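Local coordinates for YueI protein (Bacillus subtilis, PDB 2OHW) that is of unknown function but folds as a small single-chain alpha/beta protein of the DUF1694 family, with helices packed about a mixed four-stranded sheet, at residues 37-43 / 102-108; 65-71 / 90-95; 10-16 / 28-34. All coordinates share one frame; numbering follows the deposited sequence.

Interaction 1: 37-43 / 102-108; sequences VVLALTK and TPLGIVI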
loop_
_atom_site.group_PDB
_atom_site.type_symbol
_atom_site.label_atom_id
_atom_site.label_comp_id
_atom_site.label_asym_id
_atom_site.label_seq_id
_atom_site.Cartn_x
_atom_site.Cartn_y
_atom_site.Cartn_z
ATOM N N VAL A 37 4.697 4.979 5.548
ATOM C CA VAL A 37 4.484 4.218 4.326
ATOM C C VAL A 37 5.744 4.206 3.468
ATOM O O VAL A 37 6.323 5.263 3.177
ATOM C CB VAL A 37 3.282 4.753 3.525
ATOM C CG1 VAL A 37 3.125 3.974 2.230
ATOM C CG2 VAL A 37 1.989 4.668 4.363
ATOM N N VAL A 38 6.147 3.003 3.058
ATOM C CA VAL A 38 7.266 2.786 2.158
ATOM C C VAL A 38 6.784 2.622 0.712
ATOM O O VAL A 38 7.410 3.130 -0.212
ATOM C CB VAL A 38 8.072 1.530 2.597
ATOM C CG1 VAL A 38 9.141 1.179 1.587
ATOM C CG2 VAL A 38 8.703 1.764 3.976
ATOM N N LEU A 39 5.666 1.924 0.514
ATOM C CA LEU A 39 5.125 1.708 -0.826
ATOM C C LEU A 39 3.669 1.311 -0.683
ATOM O O LEU A 39 3.288 0.625 0.272
ATOM C CB LEU A 39 5.900 0.614 -1.558
ATOM C CG LEU A 39 5.725 0.480 -3.086
ATOM C CD1 LEU A 39 6.563 1.543 -3.821
ATOM C CD2 LEU A 39 6.207 -0.892 -3.485
ATOM N N ALA A 40 2.847 1.740 -1.633
ATOM C CA ALA A 40 1.447 1.348 -1.660
ATOM C C ALA A 40 1.069 0.970 -3.083
ATOM O O ALA A 40 1.527 1.611 -4.039
ATOM C CB ALA A 40 0.586 2.481 -1.156
ATOM N N LEU A 41 0.253 -0.077 -3.225
ATOM C CA LEU A 41 -0.271 -0.517 -4.528
ATOM C C LEU A 41 -1.785 -0.430 -4.482
ATOM O O LEU A 41 -2.391 -0.757 -3.435
ATOM C CB LEU A 41 0.093 -1.969 -4.773
ATOM C CG LEU A 41 1.553 -2.323 -5.052
ATOM C CD1 LEU A 41 1.654 -3.837 -5.246
ATOM C CD2 LEU A 41 2.127 -1.606 -6.229
ATOM N N THR A 42 -2.415 -0.006 -5.583
ATOM C CA THR A 42 -3.875 -0.029 -5.637
ATOM C C THR A 42 -4.360 -1.475 -5.736
ATOM O O THR A 42 -3.596 -2.387 -6.107
ATOM C CB THR A 42 -4.441 0.726 -6.857
ATOM O OG1 THR A 42 -4.094 0.027 -8.061
ATOM C CG2 THR A 42 -3.934 2.161 -6.900
ATOM N N LYS A 43 -5.640 -1.687 -5.424
ATOM C CA LYS A 43 -6.244 -3.009 -5.647
ATOM C C LYS A 43 -6.055 -3.452 -7.100
ATOM O O LYS A 43 -5.725 -4.606 -7.364
ATOM C CB LYS A 43 -7.714 -3.019 -5.233
ATOM C CG LYS A 43 -7.918 -2.976 -3.726
ATOM C CD LYS A 43 -9.398 -2.784 -3.348
ATOM C CE LYS A 43 -10.260 -3.863 -3.966
ATOM N NZ LYS A 43 -9.912 -5.188 -3.401
ATOM N N THR A 102 -11.094 1.628 0.940
ATOM C CA THR A 102 -9.867 2.232 0.458
ATOM C C THR A 102 -9.517 1.592 -0.872
ATOM O O THR A 102 -9.709 0.398 -1.043
ATOM C CB THR A 102 -8.682 2.058 1.451
ATOM O OG1 THR A 102 -7.488 2.548 0.831
ATOM C CG2 THR A 102 -8.439 0.579 1.810
ATOM N N PRO A 103 -8.970 2.378 -1.811
ATOM C CA PRO A 103 -8.569 1.797 -3.093
ATOM C C PRO A 103 -7.229 1.071 -3.008
ATOM O O PRO A 103 -6.804 0.484 -3.990
ATOM C CB PRO A 103 -8.408 3.033 -3.982
ATOM C CG PRO A 103 -7.974 4.099 -3.038
ATOM C CD PRO A 103 -8.714 3.830 -1.761
ATOM N N LEU A 104 -6.553 1.138 -1.861
ATOM C CA LEU A 104 -5.228 0.506 -1.720
ATOM C C LEU A 104 -5.371 -0.975 -1.417
ATOM O O LEU A 104 -6.174 -1.362 -0.560
ATOM C CB LEU A 104 -4.375 1.231 -0.664
ATOM C CG LEU A 104 -4.137 2.703 -1.047
ATOM C CD1 LEU A 104 -3.190 3.341 -0.077
ATOM C CD2 LEU A 104 -3.616 2.854 -2.484
ATOM N N GLY A 105 -4.576 -1.793 -2.103
ATOM C CA GLY A 105 -4.578 -3.250 -1.945
ATOM C C GLY A 105 -3.489 -3.736 -1.013
ATOM O O GLY A 105 -3.699 -4.650 -0.227
ATOM N N ILE A 106 -2.317 -3.120 -1.103
ATOM C CA ILE A 106 -1.168 -3.510 -0.300
ATOM C C ILE A 106 -0.478 -2.239 0.150
ATOM O O ILE A 106 -0.401 -1.266 -0.625
ATOM C CB ILE A 106 -0.202 -4.411 -1.124
ATOM C CG1 ILE A 106 -0.678 -5.867 -1.038
ATOM C CG2 ILE A 106 1.257 -4.193 -0.744
ATOM C CD1 ILE A 106 0.036 -6.795 -1.961
ATOM N N VAL A 107 -0.052 -2.219 1.412
ATOM C CA VAL A 107 0.778 -1.128 1.935
ATOM C C VAL A 107 1.953 -1.759 2.666
ATOM O O VAL A 107 1.756 -2.617 3.524
ATOM C CB VAL A 107 -0.008 -0.227 2.918
ATOM C CG1 VAL A 107 0.899 0.807 3.574
ATOM C CG2 VAL A 107 -1.171 0.472 2.209
ATOM N N ILE A 108 3.168 -1.357 2.305
ATOM C CA ILE A 108 4.356 -1.736 3.056
ATOM C C ILE A 108 4.637 -0.591 4.007
ATOM O O ILE A 108 4.878 0.536 3.564
ATOM C CB ILE A 108 5.563 -2.018 2.138
ATOM C CG1 ILE A 108 5.225 -3.169 1.178
ATOM C CG2 ILE A 108 6.824 -2.354 2.972
ATOM C CD1 ILE A 108 6.215 -3.409 0.031
#
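Backbone hydrogen bonds hold Val38 to Lys43 against Pro103 to Ile108. Ile108 O accepts a hydrogen bond from Val38 N at 2.8 Å and a weak one from Leu39 N, while Ile108 N returns a bond to Leu39 O. Further along, Leu41 N donates to Ile106 O in a nearly straight bond (N-H...O 168°), and Leu41 O receives Gly105 N at 2.8 Å together with a weak bond from Ile106 N. Lys43 N closes the row on Pro103 O at 2.9 Å. The strands are antiparallel, their short axes 4.8 Å apart, and they form one edge pair of the mixed sheet; each doubled acceptor, Ile108 O and Leu41 O, marks a classic beta bulge. Among the apolar contacts, Ala40 CB, on the same face as Val107, rests 4.0 Å from Leu104 CD1, and Val37 and Val107 cross at about a right angle. On the other face lie Leu39, Leu41, Ile106 and Ile108, with Leu39 CD2 and Ile108 CD1 4.3 Å apart, facing helices 53-60 and 75-87. Lys43 CG packs 3.8 Å from Gly105 CA before the bent chain leads off. Thr42 OG1, placed between its own N and carbonyl carbon (chi1 67°), caps the following helix at Gln45 N and also bonds Ser129. Thr102 OG1 accepts Leu104 N in an ST turn and bonds Leu28 O.

Interaction 2: 65-71 / 90-95; sequences VTLLING and VPFKIV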
loop_
_atom_site.group_PDB
_atom_site.type_symbol
_atom_site.label_atom_id
_atom_site.label_comp_id
_atom_site.label_asym_id
_atom_site.label_seq_id
_atom_site.Cartn_x
_atom_site.Cartn_y
_atom_site.Cartn_z
ATOM N N VAL A 65 9.693 -3.652 8.567
ATOM C CA VAL A 65 8.448 -3.285 7.904
ATOM C C VAL A 65 7.461 -4.437 8.018
ATOM O O VAL A 65 7.844 -5.576 8.326
ATOM C CB VAL A 65 8.637 -2.892 6.411
ATOM C CG1 VAL A 65 9.567 -1.679 6.270
ATOM C CG2 VAL A 65 9.113 -4.072 5.561
ATOM N N THR A 66 6.196 -4.119 7.770
ATOM C CA THR A 66 5.134 -5.111 7.685
ATOM C C THR A 66 4.445 -4.963 6.336
ATOM O O THR A 66 4.269 -3.851 5.839
ATOM C CB THR A 66 4.113 -4.919 8.815
ATOM O OG1 THR A 66 4.790 -4.955 10.084
ATOM C CG2 THR A 66 3.030 -6.003 8.799
ATOM N N LEU A 67 4.045 -6.091 5.766
ATOM C CA LEU A 67 3.191 -6.095 4.593
ATOM C C LEU A 67 1.710 -6.104 5.022
ATOM O O LEU A 67 1.217 -7.095 5.577
ATOM C CB LEU A 67 3.530 -7.313 3.724
ATOM C CG LEU A 67 2.590 -7.567 2.549
ATOM C CD1 LEU A 67 2.707 -6.432 1.556
ATOM C CD2 LEU A 67 2.894 -8.912 1.887
ATOM N N LEU A 68 1.016 -4.991 4.786
ATOM C CA LEU A 68 -0.407 -4.859 5.089
ATOM C C LEU A 68 -1.201 -5.161 3.813
ATOM O O LEU A 68 -0.875 -4.623 2.738
ATOM C CB LEU A 68 -0.725 -3.440 5.552
ATOM C CG LEU A 68 0.053 -2.915 6.778
ATOM C CD1 LEU A 68 -0.364 -1.486 7.105
ATOM C CD2 LEU A 68 -0.180 -3.818 7.986
ATOM N N ILE A 69 -2.223 -6.017 3.940
ATOM C CA ILE A 69 -3.007 -6.493 2.796
ATOM C C ILE A 69 -4.470 -6.183 3.062
ATOM O O ILE A 69 -4.990 -6.483 4.139
ATOM C CB ILE A 69 -2.836 -8.003 2.629
ATOM C CG1 ILE A 69 -1.387 -8.342 2.304
ATOM C CG2 ILE A 69 -3.770 -8.547 1.542
ATOM C CD1 ILE A 69 -1.031 -9.789 2.645
ATOM N N ASN A 70 -5.141 -5.602 2.077
ATOM C CA ASN A 70 -6.553 -5.311 2.155
ATOM C C ASN A 70 -7.377 -6.598 2.110
ATOM O O ASN A 70 -7.384 -7.286 1.095
ATOM C CB ASN A 70 -6.929 -4.425 0.961
ATOM C CG ASN A 70 -8.312 -3.866 1.061
ATOM O OD1 ASN A 70 -9.211 -4.500 1.623
ATOM N ND2 ASN A 70 -8.508 -2.679 0.494
ATOM N N GLY A 71 -8.086 -6.902 3.201
ATOM C CA GLY A 71 -8.905 -8.112 3.315
ATOM C C GLY A 71 -10.071 -8.202 2.345
ATOM O O GLY A 71 -10.705 -9.263 2.245
ATOM N N VAL A 90 9.778 -10.683 6.252
ATOM C CA VAL A 90 8.825 -9.611 6.526
ATOM C C VAL A 90 7.481 -10.211 6.927
ATOM O O VAL A 90 6.914 -11.008 6.171
ATOM C CB VAL A 90 8.630 -8.708 5.276
ATOM C CG1 VAL A 90 7.518 -7.656 5.500
ATOM C CG2 VAL A 90 9.926 -8.013 4.906
ATOM N N PRO A 91 6.958 -9.812 8.095
ATOM C CA PRO A 91 5.646 -10.308 8.500
ATOM C C PRO A 91 4.542 -9.674 7.669
ATOM O O PRO A 91 4.740 -8.604 7.097
ATOM C CB PRO A 91 5.547 -9.867 9.959
ATOM C CG PRO A 91 6.379 -8.662 10.038
ATOM C CD PRO A 91 7.530 -8.894 9.093
ATOM N N PHE A 92 3.398 -10.339 7.598
ATOM C CA PHE A 92 2.240 -9.746 6.950
ATOM C C PHE A 92 1.022 -9.744 7.852
ATOM O O PHE A 92 0.913 -10.548 8.797
ATOM C CB PHE A 92 1.926 -10.457 5.632
ATOM C CG PHE A 92 1.422 -11.867 5.792
ATOM C CD1 PHE A 92 0.058 -12.112 5.898
ATOM C CD2 PHE A 92 2.299 -12.951 5.782
ATOM C CE1 PHE A 92 -0.429 -13.404 6.034
ATOM C CE2 PHE A 92 1.807 -14.269 5.922
ATOM C CZ PHE A 92 0.458 -14.480 6.041
ATOM N N LYS A 93 0.101 -8.846 7.534
ATOM C CA LYS A 93 -1.167 -8.735 8.255
ATOM C C LYS A 93 -2.266 -8.534 7.235
ATOM O O LYS A 93 -2.148 -7.683 6.360
ATOM C CB LYS A 93 -1.134 -7.549 9.236
ATOM C CG LYS A 93 -0.086 -7.663 10.352
ATOM C CD LYS A 93 -0.296 -6.621 11.470
ATOM C CE LYS A 93 0.781 -6.754 12.550
ATOM N NZ LYS A 93 0.795 -5.618 13.519
ATOM N N ILE A 94 -3.329 -9.318 7.340
ATOM C CA ILE A 94 -4.518 -9.075 6.534
ATOM C C ILE A 94 -5.448 -8.149 7.322
ATOM O O ILE A 94 -5.920 -8.487 8.421
ATOM C CB ILE A 94 -5.209 -10.396 6.106
ATOM C CG1 ILE A 94 -4.275 -11.211 5.195
ATOM C CG2 ILE A 94 -6.503 -10.092 5.381
ATOM C CD1 ILE A 94 -4.524 -12.709 5.219
ATOM N N VAL A 95 -5.644 -6.947 6.793
ATOM C CA VAL A 95 -6.409 -5.907 7.472
ATOM C C VAL A 95 -7.894 -6.084 7.147
ATOM O O VAL A 95 -8.297 -5.964 5.990
ATOM C CB VAL A 95 -5.865 -4.499 7.105
ATOM C CG1 VAL A 95 -6.663 -3.394 7.814
ATOM C CG2 VAL A 95 -4.399 -4.409 7.456
#
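Leu67 and Phe92 meet through their first carbons, CB to CB at 4.0 Å, on the face of the sheet that packs on helix 75-87. Their side chains cross obliquely. The Phe92 ring is carried off from the strand pair because CG sits between the backbone N and the carbonyl carbon (chi1 69°), and it reaches Ile82 of that helix. Ile69 comes to the same ring with its terminal methyl, CD1 lying 4.1 Å from Phe92 CD1. Leu68 and Lys93 share the other face, side by side and pointing the same way, with Leu68 CD2 4.0 Å from Lys93 CB. Lys93 CG also passes 3.9 Å from Thr66 CG2, giving the lysine's extended chain an aliphatic footing. At the start of the pair, Val90 CG1 lies 3.9 Å from Val65 CG2, and the Pro91 ring crosses Thr66 at about a right angle. Between the two faces run parallel-strand hydrogen bonds, among them Leu67 N to Pro91 O at 2.9 Å and Val95 N to Ile69 O at 2.8 Å; Gly71 N to Val95 O extends the series past the strand. Strands 65-70 and 92-95 with helix 75-87 make a beta-alpha-beta unit. The strands are thus joined by main-chain bonds and packed toward the helix with apolar side chains, while the partly open outer strand can carry a charged lysine.

Interaction 3: 10-16 / 28-34; sequences YLQQGMY and LFLGSLR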
loop_
_atom_site.group_PDB
_atom_site.type_symbol
_atom_site.label_atom_id
_atom_site.label_comp_id
_atom_site.label_asym_id
_atom_site.label_seq_id
_atom_site.Cartn_x
_atom_site.Cartn_y
_atom_site.Cartn_z
ATOM N N TYR A 10 -5.191 13.994 -4.471
ATOM C CA TYR A 10 -4.072 13.376 -3.734
ATOM C C TYR A 10 -3.770 11.987 -4.274
ATOM O O TYR A 10 -2.613 11.645 -4.543
ATOM C CB TYR A 10 -4.436 13.298 -2.255
ATOM C CG TYR A 10 -3.422 12.656 -1.351
ATOM C CD1 TYR A 10 -2.344 13.392 -0.858
ATOM C CD2 TYR A 10 -3.579 11.345 -0.912
ATOM C CE1 TYR A 10 -1.420 12.814 0.002
ATOM C CE2 TYR A 10 -2.659 10.763 -0.052
ATOM C CZ TYR A 10 -1.591 11.510 0.420
ATOM O OH TYR A 10 -0.688 10.954 1.315
ATOM N N LEU A 11 -4.814 11.189 -4.443
ATOM C CA LEU A 11 -4.648 9.853 -5.040
ATOM C C LEU A 11 -4.147 9.885 -6.489
ATOM O O LEU A 11 -3.194 9.189 -6.844
ATOM C CB LEU A 11 -5.951 9.062 -4.951
ATOM C CG LEU A 11 -6.477 8.771 -3.542
ATOM C CD1 LEU A 11 -7.866 8.215 -3.655
ATOM C CD2 LEU A 11 -5.551 7.751 -2.857
ATOM N N GLN A 12 -4.758 10.720 -7.321
ATOM C CA GLN A 12 -4.417 10.746 -8.746
ATOM C C GLN A 12 -2.952 11.111 -8.938
ATOM O O GLN A 12 -2.276 10.562 -9.822
ATOM C CB GLN A 12 -5.334 11.744 -9.464
ATOM C CG GLN A 12 -4.996 12.057 -10.920
ATOM C CD GLN A 12 -6.023 12.994 -11.505
ATOM O OE1 GLN A 12 -7.195 12.633 -11.639
ATOM N NE2 GLN A 12 -5.601 14.208 -11.820
ATOM N N GLN A 13 -2.456 12.004 -8.084
ATOM C CA GLN A 13 -1.081 12.488 -8.212
ATOM C C GLN A 13 -0.027 11.668 -7.479
ATOM O O GLN A 13 1.140 12.021 -7.496
ATOM C CB GLN A 13 -1.001 13.949 -7.802
ATOM C CG GLN A 13 -1.792 14.841 -8.728
ATOM C CD GLN A 13 -1.396 16.279 -8.608
ATOM O OE1 GLN A 13 -0.946 16.729 -7.548
ATOM N NE2 GLN A 13 -1.596 17.031 -9.690
ATOM N N GLY A 14 -0.432 10.579 -6.841
ATOM C CA GLY A 14 0.536 9.630 -6.283
ATOM C C GLY A 14 0.792 9.701 -4.795
ATOM O O GLY A 14 1.758 9.112 -4.307
ATOM N N MET A 15 -0.058 10.425 -4.074
ATOM C CA MET A 15 -0.069 10.388 -2.601
ATOM C C MET A 15 1.179 11.026 -1.993
ATOM O O MET A 15 1.775 10.504 -1.043
ATOM C CB MET A 15 -0.306 8.949 -2.078
ATOM C CG MET A 15 -1.632 8.284 -2.579
ATOM S SD MET A 15 -1.789 6.495 -2.160
ATOM C CE MET A 15 -0.512 5.817 -3.222
ATOM N N TYR A 16 1.558 12.173 -2.558
ATOM C CA TYR A 16 2.643 12.980 -2.019
ATOM C C TYR A 16 2.214 13.790 -0.796
ATOM O O TYR A 16 1.264 14.580 -0.846
ATOM C CB TYR A 16 3.155 13.943 -3.082
ATOM C CG TYR A 16 3.967 13.276 -4.150
ATOM C CD1 TYR A 16 5.336 13.060 -3.979
ATOM C CD2 TYR A 16 3.371 12.856 -5.341
ATOM C CE1 TYR A 16 6.094 12.436 -4.966
ATOM C CE2 TYR A 16 4.111 12.235 -6.324
ATOM C CZ TYR A 16 5.471 12.033 -6.130
ATOM O OH TYR A 16 6.208 11.432 -7.117
ATOM N N LEU A 28 -6.956 5.469 4.794
ATOM C CA LEU A 28 -6.446 5.211 3.439
ATOM C C LEU A 28 -5.402 4.079 3.421
ATOM O O LEU A 28 -5.472 3.167 2.581
ATOM C CB LEU A 28 -5.862 6.481 2.810
ATOM C CG LEU A 28 -5.201 6.327 1.424
ATOM C CD1 LEU A 28 -6.139 5.807 0.356
ATOM C CD2 LEU A 28 -4.605 7.663 0.979
ATOM N N PHE A 29 -4.435 4.165 4.336
ATOM C CA PHE A 29 -3.254 3.305 4.308
ATOM C C PHE A 29 -3.333 2.038 5.162
ATOM O O PHE A 29 -2.320 1.579 5.718
ATOM C CB PHE A 29 -2.003 4.125 4.645
ATOM C CG PHE A 29 -1.689 5.191 3.620
ATOM C CD1 PHE A 29 -1.194 4.837 2.365
ATOM C CD2 PHE A 29 -1.871 6.531 3.916
ATOM C CE1 PHE A 29 -0.907 5.828 1.413
ATOM C CE2 PHE A 29 -1.573 7.522 2.979
ATOM C CZ PHE A 29 -1.101 7.171 1.726
ATOM N N LEU A 30 -4.538 1.469 5.243
ATOM C CA LEU A 30 -4.752 0.180 5.927
ATOM C C LEU A 30 -4.269 0.211 7.375
ATOM O O LEU A 30 -3.747 -0.783 7.897
ATOM C CB LEU A 30 -4.084 -0.969 5.152
ATOM C CG LEU A 30 -4.607 -1.212 3.732
ATOM C CD1 LEU A 30 -3.755 -2.262 3.007
ATOM C CD2 LEU A 30 -6.064 -1.633 3.764
ATOM N N GLY A 31 -4.467 1.364 8.008
ATOM C CA GLY A 31 -4.164 1.550 9.426
ATOM C C GLY A 31 -2.868 2.284 9.703
ATOM O O GLY A 31 -2.638 2.698 10.842
ATOM N N SER A 32 -2.019 2.452 8.682
ATOM C CA SER A 32 -0.732 3.132 8.854
ATOM C C SER A 32 -0.830 4.643 8.678
ATOM O O SER A 32 -1.700 5.150 7.956
ATOM C CB SER A 32 0.299 2.590 7.855
ATOM O OG SER A 32 1.558 3.237 8.029
ATOM N N LEU A 33 0.065 5.370 9.347
ATOM C CA LEU A 33 0.220 6.801 9.080
ATOM C C LEU A 33 1.034 7.007 7.800
ATOM O O LEU A 33 1.908 6.205 7.469
ATOM C CB LEU A 33 0.921 7.504 10.260
ATOM C CG LEU A 33 0.151 7.622 11.588
ATOM C CD1 LEU A 33 0.951 8.396 12.632
ATOM C CD2 LEU A 33 -1.210 8.253 11.376
ATOM N N ARG A 34 0.777 8.106 7.097
ATOM C CA ARG A 34 1.510 8.366 5.854
ATOM C C ARG A 34 3.030 8.389 6.078
ATOM O O ARG A 34 3.804 7.947 5.216
ATOM C CB ARG A 34 1.043 9.681 5.232
ATOM C CG ARG A 34 1.835 10.124 4.023
ATOM C CD ARG A 34 1.673 9.166 2.845
ATOM N NE ARG A 34 2.391 9.652 1.665
ATOM C CZ ARG A 34 3.707 9.571 1.516
ATOM N NH1 ARG A 34 4.273 10.031 0.405
ATOM N NH2 ARG A 34 4.458 9.027 2.475
#
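The Tyr10 ring has Met15 CA on one face, 3.5 Å above its plane and offset toward the rim, while Leu28 CD2 and Phe29 CZ come to its edge. The Phe29 ring carries CD2 of its neighbour Leu28 over one face and receives Tyr10 OH at its edge, in plane, 3.8 Å from Phe29 CZ. Met15 adds a Met-aromatic contact: SD stands 3.7 Å from Phe29 CE1, oblique to the ring, brought there by CG opposite the carbonyl carbon (chi1 -58°) and an extended chi2 (171°). Leu11 and Leu28 run past one another in opposing senses, Leu11 CD2 lying 3.8 Å from Leu28 CD1. The Arg34 guanidinium has Tyr10 OH and Met15 O at its edge and is turned 56° from the tyrosine ring. It grips Met15 O side-on, with Arg34 NE and Arg34 NH1 each 2.9 Å from that oxygen; NH1 also bonds Arg116 O, and Tyr10 OH bonds Gly17 O. The carbonyl is presented just after a Schellman motif, in which Gly14 ends helix 5-12 with positive phi. The contact thus joins that C-terminal end to the loop between helix 22-28 and strand 37-42. A leucine in place of Arg34 would probably leave Met15 O without either of these donors and the turn after the helix less firmly held. Beside the apolar cluster, then, buried polar groups satisfy one another: two nitrogens on one oxygen limit the turning of the guanidinium, and NH1 serves a second carbonyl.

Interactions 1 and 2 belong to one four-stranded sheet, ordered 37-42, 104-110, 65-70, 92-95: each pairs an outermost strand with an inner one, their centres are about 10 Å apart, and strands 104-110 and 65-70 join them through bonds such as Leu68 N to Val107 O. Interaction 3 comes first along the chain and packs over the sheet, its centre about 8 Å from that of interaction 1, where Phe29 meets Leu104 and Val37. It is about 16 Å from interaction 2, yet Leu30 touches Leu68 and Val95. Interaction 2 forms between residues that separate the two halves of interaction 1. Together, the three pack the N-terminal helical region on a sheet whose other half belongs to the beta-alpha-beta unit.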